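Sn-glycerol-3-phosphate ABC transporter substrate-binding protein UspB (Mycobacterium tuberculosis, PDB 4MFI) binds glycerophosphocholine, for which it shows specificity, and probably hands it to the membrane part of an ABC transporter for uptake. Local coordinates at residues A233-A236 / A237-Y241; R419-V422 / I423-Q427. All blocks are in the same frame, centred on the assembly; numbering follows the deposited sequence.

Contact 1. Residues A233-A236 / A237-Y241; sequences ATIA and AGNFY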
ATOM      1  N   ALA A 233       8.986 -22.324  -4.674  1.00  7.86           N
ATOM      2  CA  ALA A 233       7.969 -21.516  -5.345  1.00  6.99           C
ATOM      3  C   ALA A 233       8.391 -20.051  -5.465  1.00  6.63           C
ATOM      4  O   ALA A 233       8.104 -19.393  -6.465  1.00  7.12           O
ATOM      5  CB  ALA A 233       6.626 -21.638  -4.646  1.00  8.00           C
ATOM      6  N   THR A 234       9.088 -19.545  -4.453  1.00  5.75           N
ATOM      7  CA  THR A 234       9.550 -18.163  -4.478  1.00  6.16           C
ATOM      8  C   THR A 234      10.660 -17.977  -5.501  1.00  4.92           C
ATOM      9  O   THR A 234      10.676 -17.000  -6.255  1.00  6.04           O
ATOM     10  CB  THR A 234      10.044 -17.738  -3.101  1.00  4.94           C
ATOM     11  OG1 THR A 234       9.016 -18.027  -2.146  1.00  6.07           O
ATOM     12  CG2 THR A 234      10.362 -16.242  -3.087  1.00  6.46           C
ATOM     13  N   ILE A 235      11.598 -18.916  -5.532  1.00  5.95           N
ATOM     14  CA  ILE A 235      12.648 -18.875  -6.545  1.00  6.19           C
ATOM     15  C   ILE A 235      12.044 -18.953  -7.955  1.00  6.35           C
ATOM     16  O   ILE A 235      12.483 -18.247  -8.867  1.00  6.93           O
ATOM     17  CB  ILE A 235      13.702 -19.978  -6.305  1.00  8.57           C
ATOM     18  CG1 ILE A 235      14.501 -19.652  -5.035  1.00 13.40           C
ATOM     19  CG2 ILE A 235      14.631 -20.114  -7.513  1.00  7.95           C
ATOM     20  CD1 ILE A 235      15.476 -20.703  -4.636  1.00 16.69           C
ATOM     21  N   ALA A 236      11.015 -19.778  -8.130  1.00  6.31           N
ATOM     22  CA  ALA A 236      10.340 -19.876  -9.421  1.00  6.54           C
ATOM     23  C   ALA A 236       9.695 -18.550  -9.833  1.00  6.82           C
ATOM     24  O   ALA A 236       9.792 -18.145 -10.994  1.00  6.86           O
ATOM     25  CB  ALA A 236       9.316 -20.995  -9.406  1.00  8.08           C
ATOM     26  N   ALA A 237       9.035 -17.875  -8.889  1.00  6.01           N
ATOM     27  CA  ALA A 237       8.474 -16.552  -9.164  1.00  5.19           C
ATOM     28  C   ALA A 237       9.577 -15.557  -9.525  1.00  4.83           C
ATOM     29  O   ALA A 237       9.420 -14.747 -10.445  1.00  5.89           O
ATOM     30  CB  ALA A 237       7.664 -16.054  -7.978  1.00  5.54           C
ATOM     31  N   GLY A 238      10.699 -15.628  -8.815  1.00  5.38           N
ATOM     32  CA  GLY A 238      11.852 -14.798  -9.140  1.00  6.07           C
ATOM     33  C   GLY A 238      12.342 -15.028 -10.560  1.00  5.93           C
ATOM     34  O   GLY A 238      12.688 -14.079 -11.276  1.00  6.41           O
ATOM     35  N   ASN A 239      12.365 -16.289 -10.981  1.00  6.17           N
ATOM     36  CA  ASN A 239      12.774 -16.616 -12.341  1.00  6.58           C
ATOM     37  C   ASN A 239      11.759 -16.200 -13.396  1.00  5.62           C
ATOM     38  O   ASN A 239      12.140 -15.834 -14.497  1.00  6.90           O
ATOM     39  CB  ASN A 239      13.142 -18.095 -12.460  1.00  8.22           C
ATOM     40  CG  ASN A 239      14.527 -18.381 -11.919  1.00  9.93           C
ATOM     41  OD1 ASN A 239      14.703 -19.177 -11.003  1.00 15.34           O
ATOM     42  ND2 ASN A 239      15.522 -17.710 -12.481  1.00  9.53           N
ATOM     43  N   PHE A 240      10.473 -16.217 -13.054  1.00  5.78           N
ATOM     44  CA  PHE A 240       9.449 -15.669 -13.946  1.00  6.11           C
ATOM     45  C   PHE A 240       9.765 -14.203 -14.254  1.00  4.88           C
ATOM     46  O   PHE A 240       9.764 -13.769 -15.410  1.00  6.60           O
ATOM     47  CB  PHE A 240       8.068 -15.789 -13.295  1.00  7.77           C
ATOM     48  CG  PHE A 240       7.006 -14.989 -13.974  1.00  9.68           C
ATOM     49  CD1 PHE A 240       6.326 -15.514 -15.066  1.00 15.74           C
ATOM     50  CD2 PHE A 240       6.665 -13.722 -13.518  1.00 12.70           C
ATOM     51  CE1 PHE A 240       5.331 -14.792 -15.698  1.00 19.63           C
ATOM     52  CE2 PHE A 240       5.667 -12.981 -14.170  1.00 13.55           C
ATOM     53  CZ  PHE A 240       5.007 -13.524 -15.253  1.00 18.59           C
ATOM     54  N   TYR A 241      10.050 -13.453 -13.196  1.00  5.41           N
ATOM     55  CA  TYR A 241      10.415 -12.050 -13.301  1.00  5.25           C
ATOM     56  C   TYR A 241      11.716 -11.871 -14.094  1.00  4.29           C
ATOM     57  O   TYR A 241      11.779 -11.076 -15.027  1.00  5.52           O
ATOM     58  CB  TYR A 241      10.517 -11.478 -11.883  1.00  5.54           C
ATOM     59  CG  TYR A 241      11.250 -10.170 -11.732  1.00  4.73           C
ATOM     60  CD1 TYR A 241      12.562 -10.146 -11.280  1.00  6.28           C
ATOM     61  CD2 TYR A 241      10.623  -8.950 -11.997  1.00  6.37           C
ATOM     62  CE1 TYR A 241      13.234  -8.956 -11.104  1.00  7.24           C
ATOM     63  CE2 TYR A 241      11.293  -7.751 -11.821  1.00  6.43           C
ATOM     64  CZ  TYR A 241      12.601  -7.764 -11.377  1.00  5.97           C
ATOM     65  OH  TYR A 241      13.284  -6.585 -11.200  1.00  7.07           O
TER
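Ile235 and Asn239 sit one turn apart on helix 232-245, their side chains side by side and heading the same way. Starting at Asn239, CB rests 3.7 Å from Ile235 O and equally far from Ala236 O, between two carbonyls of the preceding turn. Its chi1 of -79° leaves CG beside the Asn239 backbone N and opposite the carbonyl carbon, folding the amide back along the helix, with CG again 3.7 Å from Ile235 O. The tip of the amide then lies alongside the methyl CG2 of Ile235, the branch that leans toward Asn239. Past this pair, both residues pack on Val409 of helix 409-427, and Ile235 also reaches Thr410.

Beneath the side chains, the backbone is ordinary alpha helix: Gly238 N donates to Thr234 O at 2.9 Å, nearly straight at 162°, and Ala237, Asn239 and Phe240 repeat the pattern with Ala233, Ile235 and Ala236. On another side, the buried methyl of Ala237 has its CB 3.6 Å from Thr234 O and packs against Phe210, Asn214 and Phe217. The Thr234 hydroxyl is hydrogen-bonded to Thr228 O and Ala220 O, joining the helix's first turn to the segment around hairpin strands 222-223 and 226-227.

Chemically, the small buried Ala237 and Gly238 are consistent with close packing of Phe210, Asn214 and Phe217 on the Ala237 side. Ile235 and Asn239 share the surface that meets Val409, where two helices of this periplasmic-binding-protein fold pack together.

Contact 2. Residues R419-V422 / I423-Q427; sequences RLQV and ILDRQ
Gln421 and Asp425, a turn apart on helix 409-427, make the polar side-chain contact of this segment. The amide nitrogen Gln421 NE2 gives its firmer bond to Asp425 OD2, at 3.2 Å and 159°. The carboxylate is met on its syn side but from clearly out of its plane, whereas OD2 lies close to the plane of the Gln421 amide. A second bond, from NE2 to Asp425 OD1, is weak. The two flat groups are turned 40° apart. Gln421 reaches Asp425 because CG starts opposite the backbone N (chi1 -171°) and the chain then bends at chi2, bringing the amide forward over the next turn. Further along, the Arg426 guanidinium makes a weak bond to the Gln427 amide.

Among the backbone bonds, Leu424 N to Leu420 O is the shortest at 2.8 Å. Asp425 N is held by Gln421 O, an oxygen that also lies 3.3 Å from Asp425 OD2, acceptor against acceptor.

Van der Waals contacts of side-chain carbons with carbonyl oxygens follow the same spacing. Ile423 CG1 sits 3.5 Å from Arg419 O, Leu424 CB is 3.3 Å from Leu420 O, and Arg426 lays its CG 3.5 Å from Val422 O.

What emerges is an amphipathic helix near the C-terminus of the binding-protein fold, whose buried Leu420 and Leu424, with Ile423, pack on helix 391-405, Leu388 and Trp225. On the polar side, Gln421 NE2 probably offsets part of the repulsion between the Asp425 carboxylate and Gln421 O.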
ATOM      1  N   ARG A 419      20.911 -12.084   5.058  1.00  5.69           N
ATOM      2  CA  ARG A 419      20.979 -10.735   5.620  1.00  5.37           C
ATOM      3  C   ARG A 419      19.723 -10.380   6.403  1.00  5.04           C
ATOM      4  O   ARG A 419      19.800  -9.794   7.488  1.00  6.90           O
ATOM      5  CB  ARG A 419      21.251  -9.710   4.516  1.00  7.32           C
ATOM      6  CG  ARG A 419      22.681  -9.849   3.976  1.00  8.96           C
ATOM      7  CD  ARG A 419      22.889  -9.153   2.672  1.00 11.57           C
ATOM      8  NE  ARG A 419      22.571  -7.737   2.753  1.00 14.97           N
ATOM      9  CZ  ARG A 419      21.994  -7.060   1.769  1.00 21.36           C
ATOM     10  NH1 ARG A 419      21.735  -5.775   1.918  1.00 23.75           N
ATOM     11  NH2 ARG A 419      21.667  -7.678   0.637  1.00 24.23           N
ATOM     12  N   LEU A 420      18.573 -10.732   5.848  1.00  5.59           N
ATOM     13  CA  LEU A 420      17.298 -10.468   6.512  1.00  5.95           C
ATOM     14  C   LEU A 420      17.166 -11.257   7.813  1.00  5.04           C
ATOM     15  O   LEU A 420      16.614 -10.757   8.796  1.00  5.78           O
ATOM     16  CB  LEU A 420      16.127 -10.800   5.584  1.00  5.86           C
ATOM     17  CG  LEU A 420      15.967  -9.933   4.327  1.00  7.40           C
ATOM     18  CD1 LEU A 420      14.751 -10.403   3.534  1.00 10.19           C
ATOM     19  CD2 LEU A 420      15.846  -8.460   4.673  1.00 11.20           C
ATOM     20  N   GLN A 421      17.664 -12.493   7.824  1.00  5.06           N
ATOM     21  CA  GLN A 421      17.587 -13.326   9.022  1.00  5.33           C
ATOM     22  C   GLN A 421      18.372 -12.685  10.167  1.00  4.69           C
ATOM     23  O   GLN A 421      17.894 -12.620  11.302  1.00  5.79           O
ATOM     24  CB  GLN A 421      18.126 -14.732   8.744  1.00  5.78           C
ATOM     25  CG  GLN A 421      17.860 -15.701   9.887  1.00  5.44           C
ATOM     26  CD  GLN A 421      16.400 -16.050   9.991  1.00  7.03           C
ATOM     27  OE1 GLN A 421      15.812 -16.562   9.039  1.00  9.18           O
ATOM     28  NE2 GLN A 421      15.798 -15.775  11.147  1.00  8.71           N
ATOM     29  N   VAL A 422      19.576 -12.206   9.860  1.00  5.10           N
ATOM     30  CA  VAL A 422      20.403 -11.540  10.859  1.00  5.99           C
ATOM     31  C   VAL A 422      19.706 -10.294  11.411  1.00  4.17           C
ATOM     32  O   VAL A 422      19.651 -10.093  12.625  1.00  6.40           O
ATOM     33  CB  VAL A 422      21.791 -11.197  10.285  1.00  6.62           C
ATOM     34  CG1 VAL A 422      22.551 -10.266  11.217  1.00  8.59           C
ATOM     35  CG2 VAL A 422      22.587 -12.468  10.051  1.00  9.93           C
ATOM     36  N   ILE A 423      19.140  -9.477  10.526  1.00  4.61           N
ATOM     37  CA  ILE A 423      18.455  -8.259  10.966  1.00  4.62           C
ATOM     38  C   ILE A 423      17.220  -8.593  11.809  1.00  5.23           C
ATOM     39  O   ILE A 423      16.997  -8.000  12.864  1.00  5.49           O
ATOM     40  CB  ILE A 423      18.072  -7.363   9.767  1.00  5.10           C
ATOM     41  CG1 ILE A 423      19.336  -6.765   9.137  1.00  5.41           C
ATOM     42  CG2 ILE A 423      17.124  -6.232  10.205  1.00  8.26           C
ATOM     43  CD1 ILE A 423      19.106  -6.152   7.773  1.00  7.55           C
ATOM     44  N   LEU A 424      16.427  -9.549  11.345  1.00  3.84           N
ATOM     45  CA  LEU A 424      15.231  -9.963  12.070  1.00  4.67           C
ATOM     46  C   LEU A 424      15.572 -10.451  13.480  1.00  5.78           C
ATOM     47  O   LEU A 424      14.953 -10.033  14.462  1.00  5.86           O
ATOM     48  CB  LEU A 424      14.526 -11.081  11.297  1.00  5.73           C
ATOM     49  CG  LEU A 424      13.186 -11.531  11.871  1.00  7.31           C
ATOM     50  CD1 LEU A 424      12.153 -10.404  11.754  1.00  8.29           C
ATOM     51  CD2 LEU A 424      12.716 -12.788  11.152  1.00  8.14           C
ATOM     52  N   ASP A 425      16.567 -11.329  13.582  1.00  5.04           N
ATOM     53  CA  ASP A 425      16.930 -11.902  14.875  1.00  6.14           C
ATOM     54  C   ASP A 425      17.568 -10.880  15.817  1.00  6.47           C
ATOM     55  O   ASP A 425      17.451 -11.003  17.044  1.00  9.69           O
ATOM     56  CB  ASP A 425      17.850 -13.112  14.694  1.00  8.19           C
ATOM     57  CG  ASP A 425      17.157 -14.275  14.017  1.00 10.91           C
ATOM     58  OD1 ASP A 425      15.910 -14.309  14.033  1.00 11.68           O
ATOM     59  OD2 ASP A 425      17.857 -15.152  13.467  1.00 13.69           O
ATOM     60  N   ARG A 426      18.230  -9.865  15.264  1.00  6.38           N
ATOM     61  CA  ARG A 426      18.875  -8.882  16.123  1.00  8.07           C
ATOM     62  C   ARG A 426      17.962  -7.726  16.532  1.00  8.15           C
ATOM     63  O   ARG A 426      18.113  -7.185  17.631  1.00 10.80           O
ATOM     64  CB  ARG A 426      20.202  -8.386  15.527  1.00 15.13           C
ATOM     65  CG  ARG A 426      20.113  -7.219  14.590  1.00 19.35           C
ATOM     66  CD  ARG A 426      21.501  -6.845  14.054  1.00 19.02           C
ATOM     67  NE  ARG A 426      22.532  -6.693  15.088  1.00 20.54           N
ATOM     68  CZ  ARG A 426      22.688  -5.613  15.854  1.00 21.64           C
ATOM     69  NH1 ARG A 426      21.859  -4.583  15.751  1.00 23.27           N
ATOM     70  NH2 ARG A 426      23.662  -5.563  16.746  1.00 24.38           N
ATOM     71  N   GLN A 427      17.007  -7.370  15.669  1.00  6.17           N
ATOM     72  CA  GLN A 427      16.165  -6.185  15.901  1.00  6.14           C
ATOM     73  C   GLN A 427      14.767  -6.479  16.417  1.00  6.21           C
ATOM     74  O   GLN A 427      14.191  -5.664  17.139  1.00  9.97           O
ATOM     75  CB  GLN A 427      16.016  -5.352  14.624  1.00  6.13           C
ATOM     76  CG  GLN A 427      17.314  -4.850  14.026  1.00  7.39           C
ATOM     77  CD  GLN A 427      18.118  -4.015  14.993  1.00  9.53           C
ATOM     78  OE1 GLN A 427      19.142  -4.460  15.504  1.00 13.24           O
ATOM     79  NE2 GLN A 427      17.666  -2.790  15.241  1.00 12.14           N
TER

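How the contacts relate
Contact 1 comes first along the chain, on helix 232-245, and contact 2 lies far later on helix 409-427, the last long helix of the model. Their centres are 23 Å apart and their nearest atoms about 10 Å, so they never touch. Helix 409-427 still ties them together: its opening residues Val409, Thr410 and Phe413 pack on 233-241, while contact 2 occupies its final turns. Helix 391-405 serves both, through Leu399 near contact 1 and Ile394 near contact 2, and Thr228 and Leu227 border one each. In this two-lobed periplasmic-binding-protein fold, the C-terminal helix 409-427 thus packs on helices 232-245 and 391-405.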